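Exopolyphosphatase (Cytophaga hutchinsonii, PDB 3MDQ) probably hydrolyses inorganic polyphosphate by removing phosphate from chain ends, as an enzyme of the Ppx/GppA phosphatase family. Local coordinates at residues V32-A37 with K63-I68; D130-A135 with I147-E152; G140-F145 with K156-I161; D168-H173 with V182-Y187. All blocks are in the same frame, centred on the assembly; numbering follows the deposited sequence. Where two conformers were deposited one is given.

The contacts are spread over the two-sheet architecture of the actin-like ATPase clan. Contact 1 packs a helix on an outermost strand, 27-37, of the five-stranded sheet; contacts 2 and 3 join neighbouring strands of the six-stranded sheet, and contact 4 lies at the surface. Contacts 2 and 3 share strand 143-148 (centres about 18 Å apart). Contact 4, centred about 17 Å from contact 3, meets it through Ile161 and Tyr187. Contact 1 stands on the opposite side of the chain's centre from the others, its nearest atoms about 11 Å from those of contact 3. The sulfates bound at contacts 1 and 3 are consistent with an anion-binding cleft between the sheets.

Contact 1 (V32-A37 with K63-I68); sequences VNEKSA and KKFRVI. With SO4 (sulfate ion), chain F.
The Phe65 ring is met at its CE1 and CZ corner by two side chains of strand 32-37, both arriving at a slant. Glu34 CG lies 4.0 Å from Phe65 CE1, and Ser36 CB lies 4.1 Å from Phe65 CZ. The second flat group, the Glu34 carboxylate, is turned 78° from the plane of that ring. In the conformer described, one of two deposited, Ile68 CD1 is almost equally far from Glu34 OE1, CD and OE2, at 3.8 Å from OE1. Glu34 gets there with CG anti to its backbone N (chi1 -177°) and a bend at the next bond. Further along, Ile68 CG2 fits against the valine fork, 4.0 Å from Val32 CG2. Helix 52-71 runs nearly antiparallel to the strand, and Leu18 of strand 15-24 adds to the apolar layer under Phe65 and Ile68. Lys35 points to the other face, where its NZ donates to O1 of a sulfate at 2.6 Å. No hydrogen bond links 32-37 to 63-68, but Ser36 OG is hydrogen-bonded to Thr61 OG1, earlier in helix 52-71. The packing between the segments is therefore apolar, supplemented by the Ser36-Thr61 bond, while on the other face Lys35 shares its sulfate with Arg269 of helix 267-286.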
loop_
_atom_site.group_PDB
_atom_site.type_symbol
_atom_site.label_atom_id
_atom_site.label_comp_id
_atom_site.label_asym_id
_atom_site.label_seq_id
_atom_site.Cartn_x
_atom_site.Cartn_y
_atom_site.Cartn_z
ATOM N N VAL A 32 13.240 -10.604 -8.807
ATOM C CA VAL A 32 13.176 -10.509 -7.343
ATOM C C VAL A 32 11.935 -9.700 -6.969
ATOM O O VAL A 32 11.662 -8.668 -7.584
ATOM C CB VAL A 32 14.414 -9.750 -6.777
ATOM C CG1 VAL A 32 14.293 -9.535 -5.249
ATOM C CG2 VAL A 32 15.721 -10.480 -7.127
ATOM N N ASN A 33 11.183 -10.191 -5.981
ATOM C CA ASN A 33 10.115 -9.459 -5.365
ATOM C C ASN A 33 10.237 -9.772 -3.871
ATOM O O ASN A 33 9.829 -10.839 -3.441
ATOM C CB ASN A 33 8.778 -9.883 -5.946
ATOM C CG ASN A 33 7.628 -9.045 -5.422
ATOM O OD1 ASN A 33 7.753 -8.370 -4.412
ATOM N ND2 ASN A 33 6.508 -9.067 -6.128
ATOM N N GLU A 34 10.818 -8.831 -3.118
ATOM C CA GLU A 34 11.273 -9.029 -1.737
ATOM C C GLU A 34 10.612 -7.966 -0.866
ATOM O O GLU A 34 10.391 -6.862 -1.339
ATOM C CB GLU A 34 12.797 -8.820 -1.697
ATOM C CG GLU A 34 13.466 -9.055 -0.369
ATOM C CD GLU A 34 14.373 -10.251 -0.400
ATOM O OE1 GLU A 34 14.543 -10.825 -1.496
ATOM O OE2 GLU A 34 14.923 -10.610 0.661
ATOM N N LYS A 35 10.293 -8.288 0.389
ATOM C CA LYS A 35 9.836 -7.290 1.331
ATOM C C LYS A 35 10.613 -7.399 2.636
ATOM O O LYS A 35 11.181 -8.448 2.973
ATOM C CB LYS A 35 8.350 -7.432 1.630
ATOM C CG LYS A 35 7.985 -8.706 2.360
ATOM C CD LYS A 35 6.448 -8.806 2.587
ATOM C CE LYS A 35 6.032 -10.270 2.801
ATOM N NZ LYS A 35 4.596 -10.506 2.511
ATOM N N SER A 36 10.593 -6.307 3.385
ATOM C CA SER A 36 11.253 -6.272 4.673
ATOM C C SER A 36 10.488 -5.323 5.559
ATOM O O SER A 36 10.189 -4.184 5.153
ATOM C CB SER A 36 12.688 -5.787 4.439
ATOM O OG SER A 36 13.393 -5.551 5.656
ATOM N N ALA A 37 10.137 -5.781 6.762
ATOM C CA ALA A 37 9.416 -4.951 7.713
ATOM C C ALA A 37 10.418 -3.981 8.367
ATOM O O ALA A 37 11.492 -4.400 8.857
ATOM C CB ALA A 37 8.708 -5.835 8.773
ATOM N N LYS A 63 20.816 -1.709 3.093
ATOM C CA LYS A 63 22.091 -2.365 2.873
ATOM C C LYS A 63 21.847 -3.750 2.287
ATOM O O LYS A 63 22.519 -4.164 1.345
ATOM C CB LYS A 63 22.906 -2.434 4.159
ATOM C CG LYS A 63 23.480 -1.080 4.610
ATOM C CD LYS A 63 24.294 -1.153 5.891
ATOM C CE LYS A 63 25.680 -1.800 5.685
ATOM N NZ LYS A 63 26.577 -0.978 4.780
ATOM N N LYS A 64 20.860 -4.471 2.819
ATOM C CA LYS A 64 20.495 -5.753 2.254
ATOM C C LYS A 64 19.944 -5.670 0.832
ATOM O O LYS A 64 20.297 -6.476 -0.031
ATOM C CB LYS A 64 19.531 -6.476 3.182
ATOM C CG LYS A 64 20.207 -6.894 4.489
ATOM C CD LYS A 64 19.202 -7.452 5.500
ATOM C CE LYS A 64 19.902 -7.769 6.821
ATOM N NZ LYS A 64 18.944 -8.067 7.906
ATOM N N PHE A 65 19.089 -4.689 0.572
ATOM C CA PHE A 65 18.566 -4.497 -0.771
ATOM C C PHE A 65 19.680 -4.127 -1.755
ATOM O O PHE A 65 19.680 -4.581 -2.892
ATOM C CB PHE A 65 17.499 -3.387 -0.782
ATOM C CG PHE A 65 16.116 -3.814 -0.263
ATOM C CD1 PHE A 65 15.867 -5.061 0.339
ATOM C CD2 PHE A 65 15.069 -2.906 -0.315
ATOM C CE1 PHE A 65 14.566 -5.402 0.784
ATOM C CE2 PHE A 65 13.771 -3.269 0.132
ATOM C CZ PHE A 65 13.541 -4.486 0.661
ATOM N N ARG A 66 20.640 -3.314 -1.318
ATOM C CA ARG A 66 21.763 -2.939 -2.174
ATOM C C ARG A 66 22.557 -4.191 -2.581
ATOM O O ARG A 66 22.910 -4.348 -3.771
ATOM C CB ARG A 66 22.644 -1.919 -1.467
ATOM C CG ARG A 66 23.950 -1.592 -2.190
ATOM C CD ARG A 66 23.792 -0.711 -3.409
ATOM N NE ARG A 66 24.862 -0.927 -4.386
ATOM C CZ ARG A 66 25.497 -0.004 -5.111
ATOM N NH1 ARG A 66 25.374 1.294 -4.887
ATOM N NH2 ARG A 66 26.358 -0.414 -6.026
ATOM N N VAL A 67 22.786 -5.112 -1.637
ATOM C CA VAL A 67 23.455 -6.355 -2.003
ATOM C C VAL A 67 22.678 -7.090 -3.089
ATOM O O VAL A 67 23.248 -7.581 -4.036
ATOM C CB VAL A 67 23.657 -7.304 -0.800
ATOM C CG1 VAL A 67 24.146 -8.679 -1.290
ATOM C CG2 VAL A 67 24.650 -6.700 0.203
ATOM N N ILE A 68 21.366 -7.211 -2.910
ATOM C CA ILE A 68 20.549 -7.962 -3.880
ATOM C C ILE A 68 20.577 -7.277 -5.258
ATOM O O ILE A 68 20.696 -7.926 -6.289
ATOM C CB ILE A 68 19.096 -8.133 -3.384
ATOM C CG1 ILE A 68 19.041 -8.958 -2.101
ATOM C CG2 ILE A 68 18.257 -8.777 -4.495
ATOM C CD1 ILE A 68 17.763 -8.871 -1.328
HETATM S S SO4 F . 2.717 -7.994 0.871
HETATM O O1 SO4 F . 3.042 -8.411 2.240
HETATM O O2 SO4 F . 2.885 -6.548 0.775
HETATM O O3 SO4 F . 1.334 -8.367 0.598
HETATM O O4 SO4 F . 3.618 -8.654 -0.080
#

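Contact 2 (D130-A135 with I147-E152); sequences DHISLA and IGNKNE
At the end of the beta hairpin 133-138/143-148 away from its turn, Ser133 and Gly148 form an antiparallel hydrogen-bonded pair. Ser133 N donates to Gly148 O at 2.8 Å and Gly148 N returns a bond to Ser133 O at 2.9 Å. The next pair, Leu134 with Ile147, is non-hydrogen-bonded, and its side chains share one face of the sheet: Leu134 CD1 touches Ile147 CG1 at 3.7 Å. The other branch of Ile147 is used as well, CG2 meeting Ile132 CG2 at 3.6 Å. Helix 193-202 covers this face through Leu195, Ala198, Ile199 and Trp202. Ser133 faces the other way, its OG beside the backbone N (chi1 -53°), a position from which it donates back to His131 O at 2.8 Å, coming from well above that carbonyl's plane. Beyond the last bridge Asn149 continues the contact. Its CB packs 3.6 Å from His131 O, while its OD1 accepts from Asn151 N at 3.0 Å and, weakly, from Glu152 N. These bonds help set the rotation of the amide, and Asn149 N closes the loop on Glu152 O. What results is a hairpin end running into an Asx turn, which carries the chain round to strand 153-159.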
loop_
_atom_site.group_PDB
_atom_site.type_symbol
_atom_site.label_atom_id
_atom_site.label_comp_id
_atom_site.label_asym_id
_atom_site.label_seq_id
_atom_site.Cartn_x
_atom_site.Cartn_y
_atom_site.Cartn_z
ATOM N N ASP A 130 -13.708 0.319 -19.844
ATOM C CA ASP A 130 -14.190 1.659 -19.553
ATOM C C ASP A 130 -14.957 1.722 -18.222
ATOM O O ASP A 130 -15.667 2.690 -17.966
ATOM C CB ASP A 130 -15.064 2.183 -20.715
ATOM C CG ASP A 130 -16.269 1.333 -20.972
ATOM O OD1 ASP A 130 -16.408 0.207 -20.405
ATOM O OD2 ASP A 130 -17.096 1.786 -21.805
ATOM N N HIS A 131 -14.847 0.700 -17.379
ATOM C CA HIS A 131 -15.588 0.699 -16.128
ATOM C C HIS A 131 -14.960 1.688 -15.149
ATOM O O HIS A 131 -13.774 1.560 -14.823
ATOM C CB HIS A 131 -15.616 -0.702 -15.474
ATOM C CG HIS A 131 -16.219 -1.757 -16.349
ATOM N ND1 HIS A 131 -16.073 -3.107 -16.103
ATOM C CD2 HIS A 131 -16.934 -1.658 -17.499
ATOM C CE1 HIS A 131 -16.709 -3.795 -17.040
ATOM N NE2 HIS A 131 -17.232 -2.940 -17.908
ATOM N N ILE A 132 -15.748 2.657 -14.696
ATOM C CA ILE A 132 -15.240 3.700 -13.764
ATOM C C ILE A 132 -15.025 3.026 -12.411
ATOM O O ILE A 132 -15.956 2.469 -11.812
ATOM C CB ILE A 132 -16.222 4.862 -13.634
ATOM C CG1 ILE A 132 -16.546 5.490 -14.988
ATOM C CG2 ILE A 132 -15.679 5.940 -12.687
ATOM C CD1 ILE A 132 -15.388 5.891 -15.737
ATOM N N SER A 133 -13.785 3.039 -11.959
ATOM C CA SER A 133 -13.383 2.246 -10.823
ATOM C C SER A 133 -12.751 3.145 -9.766
ATOM O O SER A 133 -12.035 4.094 -10.097
ATOM C CB SER A 133 -12.366 1.191 -11.268
ATOM O OG SER A 133 -12.917 0.438 -12.386
ATOM N N LEU A 134 -12.977 2.792 -8.494
ATOM C CA LEU A 134 -12.291 3.434 -7.387
ATOM C C LEU A 134 -11.235 2.459 -6.904
ATOM O O LEU A 134 -11.556 1.320 -6.474
ATOM C CB LEU A 134 -13.268 3.798 -6.268
ATOM C CG LEU A 134 -12.644 4.336 -4.981
ATOM C CD1 LEU A 134 -11.905 5.676 -5.204
ATOM C CD2 LEU A 134 -13.720 4.458 -3.848
ATOM N N ALA A 135 -9.968 2.873 -6.954
ATOM C CA ALA A 135 -8.884 2.096 -6.383
ATOM C C ALA A 135 -8.417 2.721 -5.095
ATOM O O ALA A 135 -8.354 3.945 -4.996
ATOM C CB ALA A 135 -7.689 1.994 -7.395
ATOM N N ILE A 147 -9.922 7.495 -8.892
ATOM C CA ILE A 147 -11.058 7.135 -9.709
ATOM C C ILE A 147 -10.627 7.187 -11.159
ATOM O O ILE A 147 -10.114 8.194 -11.577
ATOM C CB ILE A 147 -12.269 8.018 -9.458
ATOM C CG1 ILE A 147 -12.769 7.874 -8.023
ATOM C CG2 ILE A 147 -13.401 7.723 -10.473
ATOM C CD1 ILE A 147 -13.858 8.845 -7.600
ATOM N N GLY A 148 -10.786 6.081 -11.879
ATOM C CA GLY A 148 -10.379 6.037 -13.271
ATOM C C GLY A 148 -10.769 4.767 -13.961
ATOM O O GLY A 148 -11.619 4.000 -13.490
ATOM N N ASN A 149 -10.136 4.529 -15.113
ATOM C CA ASN A 149 -10.401 3.330 -15.932
ATOM C C ASN A 149 -9.140 2.941 -16.641
ATOM O O ASN A 149 -8.083 3.317 -16.202
ATOM C CB ASN A 149 -11.581 3.588 -16.885
ATOM C CG ASN A 149 -11.327 4.761 -17.822
ATOM O OD1 ASN A 149 -10.197 5.084 -18.158
ATOM N ND2 ASN A 149 -12.407 5.387 -18.275
ATOM N N LYS A 150 -9.222 2.155 -17.721
ATOM C CA LYS A 150 -8.034 1.614 -18.335
ATOM C C LYS A 150 -7.119 2.667 -18.918
ATOM O O LYS A 150 -5.914 2.411 -19.090
ATOM C CB LYS A 150 -8.373 0.593 -19.443
ATOM C CG LYS A 150 -8.965 1.169 -20.709
ATOM C CD LYS A 150 -9.096 0.043 -21.757
ATOM C CE LYS A 150 -9.626 0.556 -23.088
ATOM N NZ LYS A 150 -9.816 -0.581 -24.038
ATOM N N ASN A 151 -7.717 3.814 -19.267
ATOM C CA ASN A 151 -7.036 4.899 -20.001
ATOM C C ASN A 151 -6.731 6.201 -19.229
ATOM O O ASN A 151 -5.815 6.955 -19.596
ATOM C CB ASN A 151 -7.893 5.284 -21.206
ATOM C CG ASN A 151 -8.030 4.157 -22.225
ATOM O OD1 ASN A 151 -9.140 3.716 -22.531
ATOM N ND2 ASN A 151 -6.911 3.691 -22.749
ATOM N N GLU A 152 -7.500 6.480 -18.182
ATOM C CA GLU A 152 -7.593 7.814 -17.628
ATOM C C GLU A 152 -7.660 7.751 -16.111
ATOM O O GLU A 152 -8.269 6.837 -15.555
ATOM C CB GLU A 152 -8.904 8.498 -18.035
ATOM C CG GLU A 152 -9.031 9.241 -19.332
ATOM C CD GLU A 152 -10.424 9.942 -19.377
ATOM O OE1 GLU A 152 -11.436 9.246 -19.604
ATOM O OE2 GLU A 152 -10.477 11.143 -19.082
#

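Contact 3 (G140-F145 with K156-I161); sequences GGSVEF and KQSFEI. With SO4 (sulfate ion), chain D.
Backbone bonding pairs Val143 with Phe159 and Phe145 with Gln157 across the antiparallel strands 143-148 and 153-159. Each is a hydrogen-bonded pair, with both bonds close to 2.9 Å between N and O, as for Val143 N to Phe159 O. The intervening pair, Glu144 with Ser158, is joined through side chains. Glu144 OE2 is gripped by two hydroxyls: Ser158 OG donates across the strands at 2.7 Å on the anti lone pair, and Ser142 OG donates at 2.6 Å on the syn one. The two bonds hold the carboxylate, which the bent chain (chi2 68°) folds back towards Ser158. Apolar contacts occupy the other face. Phe159 CD1 lies at the edge of the Phe145 ring, 3.6 Å from Phe145 CD2, with ring planes 73° apart; Val143 CG2 packs on Ile161 CG1 at 3.7 Å. Anion binding comes from the glycine-rich loop before the strand: Gly141 N and Ser142 N both donate to sulfate O1, and Gly140 N donates to sulfate O2 at 2.9 Å. Thr13 also binds this ion, consistent with the phosphate-binding loops of actin-like ATPases. Helices 111-125 and 83-87 flank the Glu144 and Ser158 face, whereas helices 178-191 and 267-286 cover Phe145, Phe159 and Ile161.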
loop_
_atom_site.group_PDB
_atom_site.type_symbol
_atom_site.label_atom_id
_atom_site.label_comp_id
_atom_site.label_asym_id
_atom_site.label_seq_id
_atom_site.Cartn_x
_atom_site.Cartn_y
_atom_site.Cartn_z
ATOM N N GLY A 140 0.776 2.053 5.934
ATOM C CA GLY A 140 0.916 2.493 7.300
ATOM C C GLY A 140 0.840 3.966 7.530
ATOM O O GLY A 140 0.485 4.412 8.615
ATOM N N GLY A 141 1.177 4.773 6.519
ATOM C CA GLY A 141 1.219 6.202 6.662
ATOM C C GLY A 141 0.139 6.954 5.933
ATOM O O GLY A 141 -0.430 7.895 6.472
ATOM N N SER A 142 -0.153 6.527 4.704
ATOM C CA SER A 142 -1.217 7.184 3.933
ATOM C C SER A 142 -2.117 6.195 3.215
ATOM O O SER A 142 -1.830 5.013 3.149
ATOM C CB SER A 142 -0.595 8.149 2.924
ATOM O OG SER A 142 0.080 7.442 1.899
ATOM N N VAL A 143 -3.267 6.722 2.761
ATOM C CA VAL A 143 -4.186 5.987 1.933
ATOM C C VAL A 143 -4.461 6.835 0.678
ATOM O O VAL A 143 -4.816 8.020 0.763
ATOM C CB VAL A 143 -5.511 5.701 2.657
ATOM C CG1 VAL A 143 -6.490 4.925 1.746
ATOM C CG2 VAL A 143 -5.250 4.920 4.017
ATOM N N GLU A 144 -4.239 6.226 -0.480
ATOM C CA GLU A 144 -4.487 6.885 -1.765
ATOM C C GLU A 144 -5.770 6.328 -2.386
ATOM O O GLU A 144 -5.988 5.118 -2.361
ATOM C CB GLU A 144 -3.340 6.680 -2.749
ATOM C CG GLU A 144 -2.077 7.484 -2.470
ATOM C CD GLU A 144 -1.370 7.052 -1.233
ATOM O OE1 GLU A 144 -0.961 5.890 -1.154
ATOM O OE2 GLU A 144 -1.206 7.905 -0.314
ATOM N N PHE A 145 -6.568 7.227 -2.932
ATOM C CA PHE A 145 -7.767 6.890 -3.650
ATOM C C PHE A 145 -7.670 7.451 -5.049
ATOM O O PHE A 145 -7.245 8.617 -5.225
ATOM C CB PHE A 145 -8.978 7.490 -2.984
ATOM C CG PHE A 145 -9.295 6.924 -1.624
ATOM C CD1 PHE A 145 -10.013 5.767 -1.500
ATOM C CD2 PHE A 145 -8.893 7.591 -0.484
ATOM C CE1 PHE A 145 -10.300 5.252 -0.252
ATOM C CE2 PHE A 145 -9.205 7.091 0.753
ATOM C CZ PHE A 145 -9.911 5.940 0.877
ATOM N N LYS A 156 -7.894 11.944 -8.188
ATOM C CA LYS A 156 -7.100 11.197 -7.187
ATOM C C LYS A 156 -6.792 12.070 -6.004
ATOM O O LYS A 156 -6.694 13.298 -6.123
ATOM C CB LYS A 156 -5.805 10.636 -7.755
ATOM C CG LYS A 156 -4.636 11.594 -7.986
ATOM C CD LYS A 156 -4.907 12.650 -8.985
ATOM C CE LYS A 156 -3.707 13.586 -9.126
ATOM N NZ LYS A 156 -3.790 14.471 -10.342
ATOM N N GLN A 157 -6.621 11.450 -4.834
ATOM C CA GLN A 157 -6.244 12.194 -3.635
ATOM C C GLN A 157 -5.623 11.237 -2.634
ATOM O O GLN A 157 -6.070 10.099 -2.489
ATOM C CB GLN A 157 -7.450 12.931 -3.041
ATOM C CG GLN A 157 -7.054 13.920 -1.965
ATOM C CD GLN A 157 -8.043 15.050 -1.780
ATOM O OE1 GLN A 157 -8.815 15.389 -2.695
ATOM N NE2 GLN A 157 -8.024 15.647 -0.587
ATOM N N SER A 158 -4.587 11.712 -1.944
ATOM C CA SER A 158 -3.936 10.995 -0.862
ATOM C C SER A 158 -4.370 11.629 0.455
ATOM O O SER A 158 -4.451 12.850 0.580
ATOM C CB SER A 158 -2.433 11.141 -1.024
ATOM O OG SER A 158 -1.723 10.524 0.027
ATOM N N PHE A 159 -4.585 10.791 1.449
ATOM C CA PHE A 159 -4.959 11.216 2.792
ATOM C C PHE A 159 -3.985 10.586 3.810
ATOM O O PHE A 159 -3.684 9.400 3.759
ATOM C CB PHE A 159 -6.380 10.749 3.121
ATOM C CG PHE A 159 -7.444 11.309 2.206
ATOM C CD1 PHE A 159 -7.733 10.688 1.001
ATOM C CD2 PHE A 159 -8.143 12.443 2.551
ATOM C CE1 PHE A 159 -8.705 11.199 0.163
ATOM C CE2 PHE A 159 -9.117 12.951 1.729
ATOM C CZ PHE A 159 -9.396 12.321 0.531
ATOM N N GLU A 160 -3.545 11.384 4.780
ATOM C CA GLU A 160 -2.581 10.910 5.815
ATOM C C GLU A 160 -3.353 10.213 6.952
ATOM O O GLU A 160 -3.453 10.702 8.096
ATOM C CB GLU A 160 -1.673 12.076 6.271
ATOM C CG GLU A 160 -0.714 12.555 5.135
ATOM C CD GLU A 160 0.338 11.487 4.627
ATOM O OE1 GLU A 160 0.747 10.582 5.391
ATOM O OE2 GLU A 160 0.806 11.586 3.466
ATOM N N ILE A 161 -3.920 9.076 6.590
ATOM C CA ILE A 161 -4.764 8.248 7.484
ATOM C C ILE A 161 -4.355 6.780 7.418
ATOM O O ILE A 161 -5.147 5.859 7.656
ATOM C CB ILE A 161 -6.278 8.437 7.125
ATOM C CG1 ILE A 161 -6.576 7.924 5.732
ATOM C CG2 ILE A 161 -6.696 9.913 7.337
ATOM C CD1 ILE A 161 -8.107 7.976 5.358
HETATM S S SO4 D . 2.647 3.550 3.107
HETATM O O1 SO4 D . 1.598 4.413 3.697
HETATM O O2 SO4 D . 2.904 2.350 3.965
HETATM O O3 SO4 D . 2.193 3.119 1.774
HETATM O O4 SO4 D . 3.726 4.513 2.950
#

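Contact 4 (D168-H173 with V182-Y187); sequences DRFHVH and VMMHNY. With SO4 (sulfate ion), chain G.
Phe170 directs the edge of its ring at the face of Tyr187 in a T-shaped pair, planes 68° apart, with Phe170 CZ 3.6 Å from Tyr187 CG. Two selenomethionines approach the Phe170 ring obliquely from one side of its plane. Met184 SE is 3.8 Å from Phe170 CD2, in one of two deposited conformers, while Met183 slides past in the opposite direction, its SE 3.9 Å from Phe170 CB. Arg169 CG lies across the other side of the ring. The guanidinium beyond is turned only 19° from the plane of Tyr187, whose OH sits over one of its faces, 3.6 Å from Arg169 NH1. Bent at its last bond (chi3 83°), Met183 brings CE 3.8 Å from Val172 CG2. Away from this packing, His171 NE2 donates to a sulfate O2 at 2.7 Å, and Asp174 N binds the same ion. Sandwiching of Phe170, the first residue past helix 163-169, combines Met-aromatic and edge-to-face packing where the chain packs back on helix 178-191, the next helix.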
loop_
_atom_site.group_PDB
_atom_site.type_symbol
_atom_site.label_atom_id
_atom_site.label_comp_id
_atom_site.label_asym_id
_atom_site.label_seq_id
_atom_site.Cartn_x
_atom_site.Cartn_y
_atom_site.Cartn_z
ATOM N N ASP A 168 -1.926 5.103 16.396
ATOM C CA ASP A 168 -1.145 5.943 17.300
ATOM C C ASP A 168 -1.895 7.160 17.749
ATOM O O ASP A 168 -1.664 7.642 18.865
ATOM C CB ASP A 168 0.164 6.386 16.622
ATOM C CG ASP A 168 1.169 5.271 16.516
ATOM O OD1 ASP A 168 0.938 4.155 17.032
ATOM O OD2 ASP A 168 2.239 5.548 15.932
ATOM N N ARG A 169 -2.765 7.698 16.901
ATOM C CA ARG A 169 -3.479 8.916 17.239
ATOM C C ARG A 169 -4.716 8.648 18.055
ATOM O O ARG A 169 -5.127 9.532 18.838
ATOM C CB ARG A 169 -3.810 9.718 15.988
ATOM C CG ARG A 169 -4.875 9.203 15.163
ATOM C CD ARG A 169 -4.757 9.776 13.695
ATOM N NE ARG A 169 -4.296 11.173 13.676
ATOM C CZ ARG A 169 -5.068 12.225 13.906
ATOM N NH1 ARG A 169 -6.358 12.054 14.178
ATOM N NH2 ARG A 169 -4.550 13.459 13.877
ATOM N N PHE A 170 -5.279 7.442 17.904
ATOM C CA PHE A 170 -6.473 7.023 18.608
ATOM C C PHE A 170 -6.123 5.790 19.459
ATOM O O PHE A 170 -5.209 5.027 19.115
ATOM C CB PHE A 170 -7.575 6.669 17.646
ATOM C CG PHE A 170 -8.003 7.796 16.734
ATOM C CD1 PHE A 170 -8.605 8.931 17.265
ATOM C CD2 PHE A 170 -7.822 7.734 15.399
ATOM C CE1 PHE A 170 -9.016 9.974 16.430
ATOM C CE2 PHE A 170 -8.196 8.811 14.572
ATOM C CZ PHE A 170 -8.831 9.898 15.105
ATOM N N HIS A 171 -6.811 5.636 20.576
ATOM C CA HIS A 171 -6.706 4.414 21.382
ATOM C C HIS A 171 -7.818 3.455 20.973
ATOM O O HIS A 171 -8.982 3.575 21.418
ATOM C CB HIS A 171 -6.797 4.719 22.855
ATOM C CG HIS A 171 -6.707 3.498 23.719
ATOM N ND1 HIS A 171 -7.087 3.490 25.047
ATOM C CD2 HIS A 171 -6.312 2.233 23.434
ATOM C CE1 HIS A 171 -6.901 2.279 25.546
ATOM N NE2 HIS A 171 -6.438 1.497 24.587
ATOM N N VAL A 172 -7.465 2.487 20.121
ATOM C CA VAL A 172 -8.392 1.445 19.721
ATOM C C VAL A 172 -8.144 0.280 20.671
ATOM O O VAL A 172 -7.010 -0.122 20.883
ATOM C CB VAL A 172 -8.110 0.983 18.290
ATOM C CG1 VAL A 172 -9.124 -0.078 17.893
ATOM C CG2 VAL A 172 -8.130 2.234 17.325
ATOM N N HIS A 173 -9.214 -0.236 21.256
ATOM C CA HIS A 173 -9.093 -1.307 22.232
ATOM C C HIS A 173 -8.857 -2.663 21.572
ATOM O O HIS A 173 -9.084 -2.850 20.373
ATOM C CB HIS A 173 -10.309 -1.338 23.140
ATOM C CG HIS A 173 -10.432 -0.108 23.977
ATOM N ND1 HIS A 173 -11.015 1.054 23.502
ATOM C CD2 HIS A 173 -10.013 0.159 25.236
ATOM C CE1 HIS A 173 -10.945 1.980 24.448
ATOM N NE2 HIS A 173 -10.372 1.457 25.521
ATOM N N VAL A 182 -17.545 3.786 16.613
ATOM C CA VAL A 182 -18.092 5.136 16.502
ATOM C C VAL A 182 -16.947 6.140 16.252
ATOM O O VAL A 182 -17.006 7.017 15.381
ATOM C CB VAL A 182 -18.906 5.541 17.755
ATOM C CG1 VAL A 182 -19.330 7.049 17.677
ATOM C CG2 VAL A 182 -20.148 4.610 17.923
HETATM N N MSE A 183 -15.892 6.051 17.062
HETATM C CA MSE A 183 -14.730 6.930 16.944
HETATM C C MSE A 183 -14.164 6.883 15.526
HETATM O O MSE A 183 -13.880 7.936 14.908
HETATM C CB MSE A 183 -13.676 6.497 17.964
HETATM C CG MSE A 183 -12.240 6.977 17.734
HETATM SE SE MSE A 183 -11.137 6.420 19.218
HETATM C CE MSE A 183 -10.818 4.667 18.603
HETATM N N MSE A 184 -13.962 5.682 14.984
HETATM C CA MSE A 184 -13.269 5.595 13.689
HETATM C C MSE A 184 -14.118 6.089 12.526
HETATM O O MSE A 184 -13.674 6.852 11.650
HETATM C CB MSE A 184 -12.730 4.167 13.396
HETATM C CG MSE A 184 -11.689 3.651 14.392
HETATM SE SE MSE A 184 -10.274 4.900 14.752
HETATM C CE MSE A 184 -9.735 5.301 12.972
ATOM N N HIS A 185 -15.387 5.720 12.539
ATOM C CA HIS A 185 -16.270 6.153 11.464
ATOM C C HIS A 185 -16.633 7.636 11.543
ATOM O O HIS A 185 -16.917 8.287 10.519
ATOM C CB HIS A 185 -17.516 5.264 11.382
ATOM C CG HIS A 185 -17.218 3.881 10.877
ATOM N ND1 HIS A 185 -16.943 3.624 9.548
ATOM C CD2 HIS A 185 -17.101 2.697 11.519
ATOM C CE1 HIS A 185 -16.671 2.343 9.402
ATOM N NE2 HIS A 185 -16.775 1.755 10.577
ATOM N N ASN A 186 -16.645 8.184 12.756
ATOM C CA ASN A 186 -16.779 9.634 12.883
ATOM C C ASN A 186 -15.576 10.343 12.299
ATOM O O ASN A 186 -15.695 11.347 11.599
ATOM C CB ASN A 186 -16.945 9.998 14.349
ATOM C CG ASN A 186 -17.107 11.500 14.555
ATOM O OD1 ASN A 186 -18.121 12.072 14.149
ATOM N ND2 ASN A 186 -16.147 12.121 15.237
ATOM N N TYR A 187 -14.395 9.853 12.601
ATOM C CA TYR A 187 -13.175 10.435 12.026
ATOM C C TYR A 187 -13.176 10.316 10.517
ATOM O O TYR A 187 -12.871 11.287 9.804
ATOM C CB TYR A 187 -11.940 9.791 12.588
ATOM C CG TYR A 187 -10.641 10.314 12.042
ATOM C CD1 TYR A 187 -10.262 11.622 12.239
ATOM C CD2 TYR A 187 -9.775 9.503 11.344
ATOM C CE1 TYR A 187 -9.055 12.113 11.775
ATOM C CE2 TYR A 187 -8.569 9.991 10.885
ATOM C CZ TYR A 187 -8.216 11.278 11.092
ATOM O OH TYR A 187 -7.018 11.779 10.638
HETATM S S SO4 G . -6.789 -2.076 25.587
HETATM O O1 SO4 G . -7.196 -1.123 26.629
HETATM O O2 SO4 G . -6.138 -1.230 24.567
HETATM O O3 SO4 G . -7.901 -2.851 25.150
HETATM O O4 SO4 G . -5.790 -3.011 26.117
#